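Alpha/beta hydrolase family protein (Bacillus anthracis, PDB 3OOS) is probably a hydrolase of the alpha/beta-hydrolase fold family, though its substrate is not established. Local coordinates at residues Asn6-Phe18 with Glu76-Leu88. Numbering follows the deposited sequence.
Sequences NIIKTPRGKFEYF and ETIKDLEAIREAL
R12 reaches from the tip of the N-terminal beta hairpin along helix 74-87 to D80 and E76. Its CB lies 3.7 Å from D80 OD1. CG passes A83 CB, and CD rests on the backbone at K79 O, 3.4 Å away. The chain then bends at chi3 (58°), which brings one guanidinium face against K79, whose CB lies 3.4 Å from the plane over its centre. NE donates to D80 OD1 at 2.7 Å, nearly along the C-O axis of that oxygen. NH2 donates to E76 OE1 at 2.7 Å, rather straight at 163°. The donor stands above the carboxylate plane of E76. A weak bond also runs from NH2 to D80 OD1. NH1 meets a water that donates to E76 OE1.

The turn T10-G13 is a type I beta turn. T10 OG1 accepts from R12 N, an ST turn, and donates to G13 O; this holds the backbone from which R12 extends. T10 CG2 packs on A87 CB. Deeper in, I84 CD1 makes a CH-pi contact over a face of the F15 ring, 4.1 Å from its centroid. F15 CZ also touches the D80 carboxylate. At the C-terminal end of the helix, I8 CD1 sits 3.7 Å from A87 CB and also meets L88, whose CD2 touches Y17 OH.

The helix thus packs across the edge hairpin of the central alpha/beta-hydrolase sheet, with I84 and L88 also on W93. The arginine at the turn probably favours the charged form of buried D80, with E76 sharing it, while apolar contacts join the rest.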
loop_
_atom_site.group_PDB
_atom_site.type_symbol
_atom_site.label_atom_id
_atom_site.label_comp_id
_atom_site.label_asym_id
_atom_site.label_seq_id
_atom_site.Cartn_x
_atom_site.Cartn_y
_atom_site.Cartn_z
ATOM N N ASN A 6 -12.723 15.184 0.966
ATOM C CA ASN A 6 -12.493 16.036 2.128
ATOM C C ASN A 6 -11.147 16.731 2.043
ATOM O O ASN A 6 -10.189 16.180 1.495
ATOM C CB ASN A 6 -12.502 15.207 3.417
ATOM C CG ASN A 6 -13.779 14.422 3.599
ATOM O OD1 ASN A 6 -14.767 14.937 4.121
ATOM N ND2 ASN A 6 -13.765 13.166 3.172
ATOM N N ILE A 7 -11.090 17.953 2.570
ATOM C CA ILE A 7 -9.829 18.647 2.804
ATOM C C ILE A 7 -9.753 18.989 4.285
ATOM O O ILE A 7 -10.672 19.604 4.833
ATOM C CB ILE A 7 -9.708 19.945 1.976
ATOM C CG1 ILE A 7 -9.855 19.655 0.483
ATOM C CG2 ILE A 7 -8.361 20.611 2.229
ATOM C CD1 ILE A 7 -8.653 19.009 -0.131
ATOM N N ILE A 8 -8.667 18.577 4.932
ATOM C CA ILE A 8 -8.490 18.820 6.367
ATOM C C ILE A 8 -7.217 19.627 6.613
ATOM O O ILE A 8 -6.187 19.366 5.988
ATOM C CB ILE A 8 -8.482 17.478 7.164
ATOM C CG1 ILE A 8 -8.567 17.728 8.676
ATOM C CG2 ILE A 8 -7.265 16.608 6.792
ATOM C CD1 ILE A 8 -8.970 16.496 9.477
ATOM N N LYS A 9 -7.313 20.622 7.498
ATOM C CA LYS A 9 -6.156 21.432 7.876
ATOM C C LYS A 9 -5.566 20.939 9.194
ATOM O O LYS A 9 -6.278 20.769 10.185
ATOM C CB LYS A 9 -6.519 22.921 7.962
ATOM C CG LYS A 9 -6.601 23.618 6.605
ATOM C CD LYS A 9 -6.669 25.137 6.740
ATOM C CE LYS A 9 -6.529 25.809 5.378
ATOM N NZ LYS A 9 -6.626 27.297 5.441
ATOM N N THR A 10 -4.256 20.697 9.190
ATOM C CA THR A 10 -3.536 20.238 10.383
ATOM C C THR A 10 -2.299 21.114 10.614
ATOM O O THR A 10 -1.888 21.845 9.710
ATOM C CB THR A 10 -3.075 18.753 10.267
ATOM O OG1 THR A 10 -1.862 18.680 9.506
ATOM C CG2 THR A 10 -4.144 17.872 9.623
ATOM N N PRO A 11 -1.688 21.029 11.816
ATOM C CA PRO A 11 -0.426 21.734 12.082
ATOM C C PRO A 11 0.705 21.304 11.146
ATOM O O PRO A 11 1.700 22.025 11.008
ATOM C CB PRO A 11 -0.094 21.326 13.520
ATOM C CG PRO A 11 -1.394 20.984 14.127
ATOM C CD PRO A 11 -2.217 20.384 13.032
ATOM N N ARG A 12 0.547 20.143 10.511
ATOM C CA ARG A 12 1.550 19.625 9.585
ATOM C C ARG A 12 1.175 19.838 8.113
ATOM O O ARG A 12 1.852 19.340 7.207
ATOM C CB ARG A 12 1.861 18.157 9.901
ATOM C CG ARG A 12 2.633 17.989 11.212
ATOM C CD ARG A 12 3.077 16.557 11.451
ATOM N NE ARG A 12 3.918 16.049 10.369
ATOM C CZ ARG A 12 5.243 16.146 10.319
ATOM N NH1 ARG A 12 5.920 16.733 11.302
ATOM N NH2 ARG A 12 5.896 15.637 9.286
ATOM N N GLY A 13 0.108 20.602 7.887
ATOM C CA GLY A 13 -0.319 20.959 6.538
ATOM C C GLY A 13 -1.743 20.550 6.214
ATOM O O GLY A 13 -2.449 19.974 7.054
ATOM N N LYS A 14 -2.151 20.860 4.987
ATOM C CA LYS A 14 -3.477 20.525 4.486
ATOM C C LYS A 14 -3.430 19.222 3.686
ATOM O O LYS A 14 -2.564 19.051 2.822
ATOM C CB LYS A 14 -4.005 21.670 3.618
ATOM C CG LYS A 14 -5.492 21.617 3.334
ATOM C CD LYS A 14 -6.017 22.988 2.928
ATOM C CE LYS A 14 -5.449 23.432 1.592
ATOM N NZ LYS A 14 -6.100 22.741 0.438
ATOM N N PHE A 15 -4.361 18.318 3.977
ATOM C CA PHE A 15 -4.418 17.029 3.298
ATOM C C PHE A 15 -5.797 16.749 2.736
ATOM O O PHE A 15 -6.814 17.022 3.381
ATOM C CB PHE A 15 -4.017 15.893 4.253
ATOM C CG PHE A 15 -2.605 15.999 4.762
ATOM C CD1 PHE A 15 -1.559 15.370 4.094
ATOM C CD2 PHE A 15 -2.318 16.741 5.908
ATOM C CE1 PHE A 15 -0.248 15.474 4.561
ATOM C CE2 PHE A 15 -1.013 16.853 6.382
ATOM C CZ PHE A 15 0.024 16.220 5.705
ATOM N N GLU A 16 -5.809 16.198 1.529
ATOM C CA GLU A 16 -7.010 15.682 0.902
ATOM C C GLU A 16 -7.159 14.205 1.259
ATOM O O GLU A 16 -6.183 13.449 1.233
ATOM C CB GLU A 16 -6.899 15.840 -0.614
ATOM C CG GLU A 16 -8.134 15.396 -1.387
ATOM C CD GLU A 16 -7.956 15.557 -2.883
ATOM O OE1 GLU A 16 -6.923 15.092 -3.417
ATOM O OE2 GLU A 16 -8.849 16.150 -3.523
ATOM N N TYR A 17 -8.374 13.798 1.609
ATOM C CA TYR A 17 -8.661 12.377 1.823
ATOM C C TYR A 17 -10.106 12.073 1.458
ATOM O O TYR A 17 -10.950 12.972 1.383
ATOM C CB TYR A 17 -8.369 11.945 3.272
ATOM C CG TYR A 17 -9.352 12.513 4.270
ATOM C CD1 TYR A 17 -10.527 11.824 4.602
ATOM C CD2 TYR A 17 -9.121 13.749 4.866
ATOM C CE1 TYR A 17 -11.441 12.362 5.505
ATOM C CE2 TYR A 17 -10.026 14.288 5.766
ATOM C CZ TYR A 17 -11.177 13.593 6.084
ATOM O OH TYR A 17 -12.069 14.145 6.968
ATOM N N PHE A 18 -10.384 10.793 1.254
ATOM C CA PHE A 18 -11.707 10.359 0.843
ATOM C C PHE A 18 -12.283 9.436 1.896
ATOM O O PHE A 18 -11.578 8.568 2.418
ATOM C CB PHE A 18 -11.628 9.707 -0.544
ATOM C CG PHE A 18 -10.960 10.588 -1.563
ATOM C CD1 PHE A 18 -11.707 11.502 -2.303
ATOM C CD2 PHE A 18 -9.576 10.554 -1.733
ATOM C CE1 PHE A 18 -11.092 12.354 -3.221
ATOM C CE2 PHE A 18 -8.947 11.401 -2.650
ATOM C CZ PHE A 18 -9.708 12.305 -3.393
ATOM N N GLU A 76 8.286 10.700 8.435
ATOM C CA GLU A 76 7.567 11.976 8.314
ATOM C C GLU A 76 6.125 11.739 7.867
ATOM O O GLU A 76 5.209 12.450 8.289
ATOM C CB GLU A 76 8.286 12.937 7.362
ATOM C CG GLU A 76 9.587 13.515 7.939
ATOM C CD GLU A 76 9.368 14.341 9.199
ATOM O OE1 GLU A 76 8.599 15.321 9.142
ATOM O OE2 GLU A 76 9.969 14.014 10.247
ATOM N N THR A 77 5.935 10.722 7.027
ATOM C CA THR A 77 4.602 10.286 6.607
ATOM C C THR A 77 3.749 9.887 7.818
ATOM O O THR A 77 2.584 10.292 7.931
ATOM C CB THR A 77 4.687 9.113 5.600
ATOM O OG1 THR A 77 5.435 9.522 4.447
ATOM C CG2 THR A 77 3.298 8.652 5.171
ATOM N N ILE A 78 4.331 9.105 8.725
ATOM C CA ILE A 78 3.615 8.690 9.938
ATOM C C ILE A 78 3.203 9.896 10.788
ATOM O O ILE A 78 2.081 9.944 11.301
ATOM C CB ILE A 78 4.410 7.639 10.770
ATOM C CG1 ILE A 78 4.660 6.370 9.946
ATOM C CG2 ILE A 78 3.665 7.276 12.066
ATOM C CD1 ILE A 78 3.449 5.843 9.187
ATOM N N LYS A 79 4.103 10.870 10.915
ATOM C CA LYS A 79 3.803 12.109 11.632
ATOM C C LYS A 79 2.627 12.857 10.992
ATOM O O LYS A 79 1.779 13.408 11.698
ATOM C CB LYS A 79 5.043 12.999 11.706
ATOM C CG LYS A 79 6.206 12.363 12.449
ATOM C CD LYS A 79 7.428 13.262 12.419
ATOM C CE LYS A 79 8.559 12.675 13.245
ATOM N NZ LYS A 79 8.185 12.590 14.683
ATOM N N ASP A 80 2.578 12.858 9.659
ATOM C CA ASP A 80 1.461 13.452 8.909
ATOM C C ASP A 80 0.152 12.714 9.184
ATOM O O ASP A 80 -0.874 13.342 9.457
ATOM C CB ASP A 80 1.748 13.455 7.402
ATOM C CG ASP A 80 2.772 14.504 6.993
ATOM O OD1 ASP A 80 3.188 15.326 7.837
ATOM O OD2 ASP A 80 3.156 14.505 5.803
ATOM N N LEU A 81 0.191 11.383 9.122
ATOM C CA LEU A 81 -0.998 10.574 9.400
ATOM C C LEU A 81 -1.482 10.754 10.839
ATOM O O LEU A 81 -2.686 10.791 11.097
ATOM C CB LEU A 81 -0.747 9.092 9.089
ATOM C CG LEU A 81 -0.535 8.758 7.605
ATOM C CD1 LEU A 81 -0.136 7.297 7.434
ATOM C CD2 LEU A 81 -1.771 9.092 6.761
ATOM N N GLU A 82 -0.535 10.869 11.764
ATOM C CA GLU A 82 -0.863 11.114 13.164
ATOM C C GLU A 82 -1.535 12.475 13.361
ATOM O O GLU A 82 -2.480 12.600 14.147
ATOM C CB GLU A 82 0.390 10.974 14.032
ATOM C CG GLU A 82 0.762 9.525 14.304
ATOM C CD GLU A 82 -0.194 8.858 15.275
ATOM O OE1 GLU A 82 0.024 8.985 16.500
ATOM O OE2 GLU A 82 -1.165 8.214 14.813
ATOM N N ALA A 83 -1.066 13.481 12.624
ATOM C CA ALA A 83 -1.667 14.813 12.667
ATOM C C ALA A 83 -3.095 14.795 12.119
ATOM O O ALA A 83 -3.971 15.480 12.649
ATOM C CB ALA A 83 -0.801 15.825 11.909
ATOM N N ILE A 84 -3.324 14.008 11.069
ATOM C CA ILE A 84 -4.670 13.846 10.509
ATOM C C ILE A 84 -5.573 13.168 11.538
ATOM O O ILE A 84 -6.682 13.640 11.806
ATOM C CB ILE A 84 -4.648 13.060 9.176
ATOM C CG1 ILE A 84 -3.920 13.883 8.105
ATOM C CG2 ILE A 84 -6.073 12.691 8.724
ATOM C CD1 ILE A 84 -3.585 13.117 6.837
ATOM N N ARG A 85 -5.085 12.075 12.120
ATOM C CA ARG A 85 -5.818 11.372 13.178
ATOM C C ARG A 85 -6.232 12.318 14.316
ATOM O O ARG A 85 -7.397 12.323 14.732
ATOM C CB ARG A 85 -5.001 10.190 13.717
ATOM C CG ARG A 85 -5.767 9.345 14.739
ATOM C CD ARG A 85 -4.867 8.365 15.512
ATOM N NE ARG A 85 -3.648 8.975 16.058
ATOM C CZ ARG A 85 -3.608 9.849 17.065
ATOM N NH1 ARG A 85 -4.725 10.259 17.663
ATOM N NH2 ARG A 85 -2.439 10.326 17.475
ATOM N N GLU A 86 -5.278 13.115 14.796
ATOM C CA GLU A 86 -5.521 14.082 15.870
ATOM C C GLU A 86 -6.521 15.169 15.471
ATOM O O GLU A 86 -7.362 15.569 16.276
ATOM C CB GLU A 86 -4.205 14.719 16.321
ATOM C CG GLU A 86 -3.271 13.762 17.051
ATOM C CD GLU A 86 -3.663 13.550 18.499
ATOM O OE1 GLU A 86 -4.300 14.452 19.086
ATOM O OE2 GLU A 86 -3.327 12.486 19.056
ATOM N N ALA A 87 -6.426 15.633 14.225
ATOM C CA ALA A 87 -7.319 16.669 13.695
ATOM C C ALA A 87 -8.745 16.146 13.500
ATOM O O ALA A 87 -9.705 16.919 13.491
ATOM C CB ALA A 87 -6.768 17.236 12.389
ATOM N N LEU A 88 -8.872 14.826 13.367
ATOM C CA LEU A 88 -10.175 14.166 13.303
ATOM C C LEU A 88 -10.710 13.803 14.691
ATOM O O LEU A 88 -11.792 13.223 14.807
ATOM C CB LEU A 88 -10.077 12.898 12.444
ATOM C CG LEU A 88 -9.959 13.106 10.934
ATOM C CD1 LEU A 88 -9.459 11.849 10.238
ATOM C CD2 LEU A 88 -11.302 13.558 10.367
HETATM O O HOH W 1 4.103 17.822 7.154
HETATM O O HOH W 2 8.791 16.798 11.341
#